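Local coordinates for protein cellulase CEL9M (PDB 1IA6) that probably hydrolyses internal beta-1,4-glucosidic linkages in cellulose and related beta-glucans, as a family 9 glycoside hydrolase, at residues A[79-84]-A[317-322]; A[115-120]-A[149-154]. One frame throughout, in Å; residues are numbered along the deposited sequence.

Interaction 1. Residues A[79-84]-A[317-322]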
loop_
_atom_site.group_PDB
_atom_site.type_symbol
_atom_site.label_atom_id
_atom_site.label_comp_id
_atom_site.label_asym_id
_atom_site.label_seq_id
_atom_site.Cartn_x
_atom_site.Cartn_y
_atom_site.Cartn_z
ATOM N N TYR A 79 -13.330 -1.049 2.904
ATOM C CA TYR A 79 -14.208 -0.562 3.961
ATOM C C TYR A 79 -15.018 0.663 3.541
ATOM O O TYR A 79 -16.218 0.743 3.803
ATOM C CB TYR A 79 -13.384 -0.215 5.206
ATOM C CG TYR A 79 -14.216 0.266 6.378
ATOM C CD1 TYR A 79 -14.943 -0.632 7.158
ATOM C CD2 TYR A 79 -14.277 1.620 6.702
ATOM C CE1 TYR A 79 -15.711 -0.191 8.237
ATOM C CE2 TYR A 79 -15.039 2.071 7.775
ATOM C CZ TYR A 79 -15.751 1.161 8.538
ATOM O OH TYR A 79 -16.493 1.604 9.608
ATOM N N GLU A 80 -14.362 1.617 2.887
ATOM C CA GLU A 80 -15.024 2.851 2.464
ATOM C C GLU A 80 -15.815 2.762 1.161
ATOM O O GLU A 80 -16.827 3.447 1.004
ATOM C CB GLU A 80 -13.997 3.978 2.317
ATOM C CG GLU A 80 -13.204 4.312 3.576
ATOM C CD GLU A 80 -14.022 5.032 4.638
ATOM O OE1 GLU A 80 -15.137 5.507 4.335
ATOM O OE2 GLU A 80 -13.534 5.139 5.781
ATOM N N PHE A 81 -15.353 1.937 0.225
ATOM C CA PHE A 81 -16.018 1.818 -1.072
ATOM C C PHE A 81 -16.437 0.392 -1.418
ATOM O O PHE A 81 -16.322 -0.031 -2.567
ATOM C CB PHE A 81 -15.095 2.353 -2.175
ATOM C CG PHE A 81 -14.620 3.762 -1.945
ATOM C CD1 PHE A 81 -15.524 4.821 -1.915
ATOM C CD2 PHE A 81 -13.267 4.032 -1.751
ATOM C CE1 PHE A 81 -15.088 6.130 -1.692
ATOM C CE2 PHE A 81 -12.821 5.338 -1.528
ATOM C CZ PHE A 81 -13.736 6.387 -1.498
ATOM N N LYS A 82 -16.941 -0.335 -0.428
ATOM C CA LYS A 82 -17.362 -1.713 -0.629
ATOM C C LYS A 82 -18.281 -1.915 -1.832
ATOM O O LYS A 82 -18.145 -2.900 -2.559
ATOM C CB LYS A 82 -18.051 -2.238 0.631
ATOM C CG LYS A 82 -18.564 -3.660 0.503
ATOM C CD LYS A 82 -19.242 -4.112 1.784
ATOM C CE LYS A 82 -19.981 -5.424 1.578
ATOM N NZ LYS A 82 -19.076 -6.474 1.044
ATOM N N GLU A 83 -19.216 -0.989 -2.033
ATOM C CA GLU A 83 -20.162 -1.080 -3.146
ATOM C C GLU A 83 -19.461 -1.185 -4.491
ATOM O O GLU A 83 -19.914 -1.904 -5.382
ATOM C CB GLU A 83 -21.091 0.139 -3.165
ATOM C CG GLU A 83 -22.055 0.230 -1.991
ATOM C CD GLU A 83 -21.347 0.288 -0.651
ATOM O OE1 GLU A 83 -20.452 1.148 -0.481
ATOM O OE2 GLU A 83 -21.691 -0.526 0.235
ATOM N N SER A 84 -18.359 -0.458 -4.639
ATOM C CA SER A 84 -17.602 -0.474 -5.886
ATOM C C SER A 84 -17.041 -1.853 -6.190
ATOM O O SER A 84 -17.008 -2.270 -7.345
ATOM C CB SER A 84 -16.458 0.541 -5.832
ATOM O OG SER A 84 -16.962 1.852 -5.666
ATOM N N MET A 317 -8.830 12.359 -0.838
ATOM C CA MET A 317 -9.828 13.360 -1.195
ATOM C C MET A 317 -11.183 12.720 -1.489
ATOM O O MET A 317 -12.222 13.274 -1.135
ATOM C CB MET A 317 -9.373 14.166 -2.413
ATOM C CG MET A 317 -8.149 15.018 -2.164
ATOM S SD MET A 317 -7.694 15.955 -3.632
ATOM C CE MET A 317 -6.702 17.266 -2.892
ATOM N N LEU A 318 -11.181 11.556 -2.133
ATOM C CA LEU A 318 -12.445 10.889 -2.444
ATOM C C LEU A 318 -13.122 10.308 -1.206
ATOM O O LEU A 318 -14.351 10.248 -1.135
ATOM C CB LEU A 318 -12.238 9.792 -3.496
ATOM C CG LEU A 318 -11.858 10.298 -4.892
ATOM C CD1 LEU A 318 -11.880 9.139 -5.871
ATOM C CD2 LEU A 318 -12.833 11.382 -5.337
ATOM N N VAL A 319 -12.332 9.872 -0.229
ATOM C CA VAL A 319 -12.913 9.338 1.000
ATOM C C VAL A 319 -13.573 10.514 1.715
ATOM O O VAL A 319 -14.683 10.400 2.237
ATOM C CB VAL A 319 -11.835 8.714 1.911
ATOM C CG1 VAL A 319 -12.450 8.289 3.238
ATOM C CG2 VAL A 319 -11.211 7.515 1.217
ATOM N N TYR A 320 -12.884 11.651 1.719
ATOM C CA TYR A 320 -13.393 12.865 2.342
ATOM C C TYR A 320 -14.704 13.292 1.680
ATOM O O TYR A 320 -15.638 13.727 2.356
ATOM C CB TYR A 320 -12.362 13.990 2.203
ATOM C CG TYR A 320 -12.818 15.324 2.738
ATOM C CD1 TYR A 320 -12.842 15.576 4.108
ATOM C CD2 TYR A 320 -13.227 16.339 1.873
ATOM C CE1 TYR A 320 -13.258 16.813 4.606
ATOM C CE2 TYR A 320 -13.646 17.575 2.359
ATOM C CZ TYR A 320 -13.657 17.805 3.726
ATOM O OH TYR A 320 -14.056 19.033 4.211
ATOM N N CYS A 321 -14.772 13.161 0.357
ATOM C CA CYS A 321 -15.967 13.559 -0.388
ATOM C C CYS A 321 -17.233 12.758 -0.090
ATOM O O CYS A 321 -18.330 13.171 -0.465
ATOM C CB CYS A 321 -15.686 13.531 -1.893
ATOM S SG CYS A 321 -14.686 14.926 -2.454
ATOM N N LYS A 322 -17.089 11.616 0.573
ATOM C CA LYS A 322 -18.256 10.810 0.914
ATOM C C LYS A 322 -19.191 11.617 1.809
ATOM O O LYS A 322 -20.407 11.623 1.606
ATOM C CB LYS A 322 -17.838 9.532 1.646
ATOM C CG LYS A 322 -17.145 8.505 0.765
ATOM C CD LYS A 322 -16.726 7.279 1.567
ATOM C CE LYS A 322 -17.925 6.581 2.199
ATOM N NZ LYS A 322 -17.510 5.397 3.005
#
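In the (alpha/alpha)6 barrel of family 9, the break between helix 64-80 and helix 82-87 lies against helix 306-323. Lys322 reaches across from helix 306-323, and its ammonium binds two oxygens of the same residue, Glu80. Lys322 NZ forms a salt bridge with Glu80 OE1 at 2.7 Å, meeting the oxygen nearly in line with its C-O bond. The same Lys322 NZ also donates to the main-chain Glu80 O at 2.9 Å. This second bond lies in the carbonyl plane, on a lone pair, with a C=O...N angle of 119°. Two bends bring the charged groups together, one in Glu80 at chi2 (-72°) and one in Lys322 at chi3 (61°). The two bonds tie the end of helix 64-80 to Lys322. The other carboxylate oxygen, Glu80 OE2, accepts a hydrogen bond from Trp76 NE1, so both oxygens of the group are held.

An apolar layer lies beside the charged pair. Val319 splits its two methyls between neighbours. Val319 CG1 packs on Glu80 CD at 3.9 Å, and Val319 CG2 touches Phe81 CE2, also at 3.9 Å. The Phe81 ring has Glu80 CB over the centre of one face. At the ring edge, Phe81 CZ lies 3.9 Å from Leu318 O, near the ring plane. The lysine chain runs past the same ring, with Lys322 CD 3.8 Å from Phe81 CE1. The aliphatic part of Lys322 thus joins the apolar layer, and its ammonium serves the glutamate.

Phe81 sits at the N-cap position of helix 82-87. Its side chain also touches Ala424 and Lys428 of helix 413-429. Beyond the contact, Leu318 packs on helix 327-341 and Val319 on Leu265 of helix 260-271.

Interaction 2. Residues A[115-120]-A[149-154]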
loop_
_atom_site.group_PDB
_atom_site.type_symbol
_atom_site.label_atom_id
_atom_site.label_comp_id
_atom_site.label_asym_id
_atom_site.label_seq_id
_atom_site.Cartn_x
_atom_site.Cartn_y
_atom_site.Cartn_z
ATOM N N PHE A 115 6.972 -9.653 17.305
ATOM C CA PHE A 115 6.501 -9.498 15.936
ATOM C C PHE A 115 7.671 -9.382 14.976
ATOM O O PHE A 115 8.425 -8.408 15.025
ATOM C CB PHE A 115 5.626 -8.254 15.786
ATOM C CG PHE A 115 5.017 -8.117 14.420
ATOM C CD1 PHE A 115 4.050 -9.019 13.986
ATOM C CD2 PHE A 115 5.428 -7.107 13.556
ATOM C CE1 PHE A 115 3.503 -8.921 12.705
ATOM C CE2 PHE A 115 4.886 -7.000 12.272
ATOM C CZ PHE A 115 3.923 -7.908 11.847
ATOM N N TYR A 116 7.821 -10.385 14.113
ATOM C CA TYR A 116 8.880 -10.399 13.108
ATOM C C TYR A 116 8.377 -9.546 11.959
ATOM O O TYR A 116 7.231 -9.712 11.528
ATOM C CB TYR A 116 9.129 -11.829 12.637
ATOM C CG TYR A 116 9.834 -12.669 13.672
ATOM C CD1 TYR A 116 11.216 -12.594 13.828
ATOM C CD2 TYR A 116 9.116 -13.507 14.526
ATOM C CE1 TYR A 116 11.874 -13.330 14.809
ATOM C CE2 TYR A 116 9.766 -14.248 15.514
ATOM C CZ TYR A 116 11.144 -14.153 15.647
ATOM O OH TYR A 116 11.798 -14.876 16.619
ATOM N N TYR A 117 9.210 -8.638 11.451
ATOM C CA TYR A 117 8.738 -7.773 10.376
ATOM C C TYR A 117 9.594 -7.612 9.126
ATOM O O TYR A 117 9.265 -6.812 8.253
ATOM C CB TYR A 117 8.360 -6.401 10.945
ATOM C CG TYR A 117 9.483 -5.604 11.572
ATOM C CD1 TYR A 117 10.404 -4.919 10.782
ATOM C CD2 TYR A 117 9.581 -5.477 12.961
ATOM C CE1 TYR A 117 11.392 -4.115 11.360
ATOM C CE2 TYR A 117 10.560 -4.682 13.547
ATOM C CZ TYR A 117 11.459 -4.000 12.742
ATOM O OH TYR A 117 12.408 -3.190 13.319
ATOM N N GLN A 118 10.693 -8.349 9.029
ATOM C CA GLN A 118 11.488 -8.291 7.811
ATOM C C GLN A 118 12.156 -9.620 7.543
ATOM O O GLN A 118 12.863 -10.160 8.394
ATOM C CB GLN A 118 12.559 -7.190 7.825
ATOM C CG GLN A 118 13.233 -7.093 6.435
ATOM C CD GLN A 118 14.207 -5.939 6.270
ATOM O OE1 GLN A 118 13.942 -4.814 6.694
ATOM N NE2 GLN A 118 15.338 -6.213 5.625
ATOM N N VAL A 119 11.896 -10.157 6.359
ATOM C CA VAL A 119 12.487 -11.414 5.932
ATOM C C VAL A 119 13.293 -11.084 4.689
ATOM O O VAL A 119 12.746 -10.571 3.709
ATOM C CB VAL A 119 11.411 -12.455 5.590
ATOM C CG1 VAL A 119 12.051 -13.689 4.952
ATOM C CG2 VAL A 119 10.662 -12.844 6.854
ATOM N N GLY A 120 14.589 -11.370 4.745
ATOM C CA GLY A 120 15.475 -11.078 3.633
ATOM C C GLY A 120 16.359 -9.888 3.965
ATOM O O GLY A 120 16.052 -9.101 4.862
ATOM N N SER A 149 12.940 -3.745 21.571
ATOM C CA SER A 149 13.172 -3.284 20.207
ATOM C C SER A 149 11.895 -2.666 19.638
ATOM O O SER A 149 10.983 -3.378 19.218
ATOM C CB SER A 149 13.622 -4.456 19.329
ATOM O OG SER A 149 13.903 -4.031 18.007
ATOM N N PRO A 150 11.819 -1.325 19.619
ATOM C CA PRO A 150 10.651 -0.603 19.106
ATOM C C PRO A 150 10.459 -0.642 17.593
ATOM O O PRO A 150 11.414 -0.774 16.827
ATOM C CB PRO A 150 10.886 0.817 19.604
ATOM C CG PRO A 150 12.369 0.936 19.509
ATOM C CD PRO A 150 12.847 -0.379 20.091
ATOM N N ALA A 151 9.202 -0.515 17.185
ATOM C CA ALA A 151 8.820 -0.490 15.777
ATOM C C ALA A 151 7.374 -0.012 15.773
ATOM O O ALA A 151 6.508 -0.609 15.138
ATOM C CB ALA A 151 8.923 -1.885 15.173
ATOM N N SER A 152 7.131 1.079 16.495
ATOM C CA SER A 152 5.793 1.646 16.633
ATOM C C SER A 152 5.048 1.909 15.334
ATOM O O SER A 152 3.836 1.694 15.259
ATOM C CB SER A 152 5.860 2.942 17.443
ATOM O OG SER A 152 6.454 2.711 18.707
ATOM N N ASP A 153 5.754 2.388 14.315
ATOM C CA ASP A 153 5.098 2.672 13.047
ATOM C C ASP A 153 4.687 1.386 12.333
ATOM O O ASP A 153 3.557 1.269 11.853
ATOM C CB ASP A 153 5.998 3.548 12.154
ATOM C CG ASP A 153 7.401 2.977 11.965
ATOM O OD1 ASP A 153 7.836 2.129 12.771
ATOM O OD2 ASP A 153 8.082 3.398 11.008
ATOM N N ILE A 154 5.596 0.419 12.277
ATOM C CA ILE A 154 5.315 -0.855 11.628
ATOM C C ILE A 154 4.208 -1.603 12.368
ATOM O O ILE A 154 3.264 -2.102 11.756
ATOM C CB ILE A 154 6.590 -1.725 11.570
ATOM C CG1 ILE A 154 7.627 -1.034 10.680
ATOM C CG2 ILE A 154 6.264 -3.126 11.043
ATOM C CD1 ILE A 154 8.916 -1.817 10.500
HETATM O O HOH W 1 12.573 -3.349 15.905
#
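Tyr117 OH is gripped by a water and by the backbone of Asn199, whose N-H is hydrogen-bonded to it. The water lies 2.6 Å from Tyr117 OH, close to the plane of the ring. It donates to Pro150 O at 3.0 Å, and in one of the two conformers of Ser149 it is also 2.6 Å from Ser149 OG. One water therefore links the central strand of a small three-stranded antiparallel sheet, 115-119, to the turn leading into helix 152-169. The phenol oxygen, Tyr117 OH, is itself 4.4 Å from Pro150 O, so the water bridges that gap.

Away from the hydroxyl the contact is apolar. Ile154, in the first turn of helix 152-169, places its CD1 methyl over one face of the Tyr117 ring. This is a CH-pi contact: Ile154 CD1 is 3.8 Å from the centroid of the Tyr117 ring and 26° off the ring normal. The methyl is displaced toward Tyr117 CD1 and CE1. The two side chains cross at about a right angle. Tyr117 CG sits between the backbone N and the carbonyl carbon (chi1 63°), which carries the ring over toward the start of the helix. Ala151, at the N-cap position of that helix, approaches the ring obliquely: Ala151 CB is 3.6 Å from Tyr117 CE2.

Strand 115-119 pairs with strand 143-145 through Phe115 with Ala145 and Tyr117 with Tyr143. On its other flank it meets strand 62-63. Leu65 of helix 64-80 touches Ile154 as well. The second branch of Ile154 is used too. Ile154 CG2 lies 3.9 Å from Tyr117 CB and 4.3 Å from Phe115 CE2, at the edge of the Phe115 ring.

Overall arrangement
Interactions 1 and 2 lie on opposite sides of the centre of the chain. Their centres are about 30 Å apart, and their nearest atoms about 18 Å, so they do not touch. Along the sequence, 115-120 and 149-154 both fall between 79-84 and 317-322. Helix 64-80 connects the two regions: Leu65 near its start touches Ile154 in interaction 2, while Glu80 at its end belongs to interaction 1. Interaction 2 is the nearer to a metal: the Ile154 side chain is about 9 Å from the bound calcium ion. Interaction 1 lies away from the metal sites and from the predicted active-site residues Asp401 and Glu410.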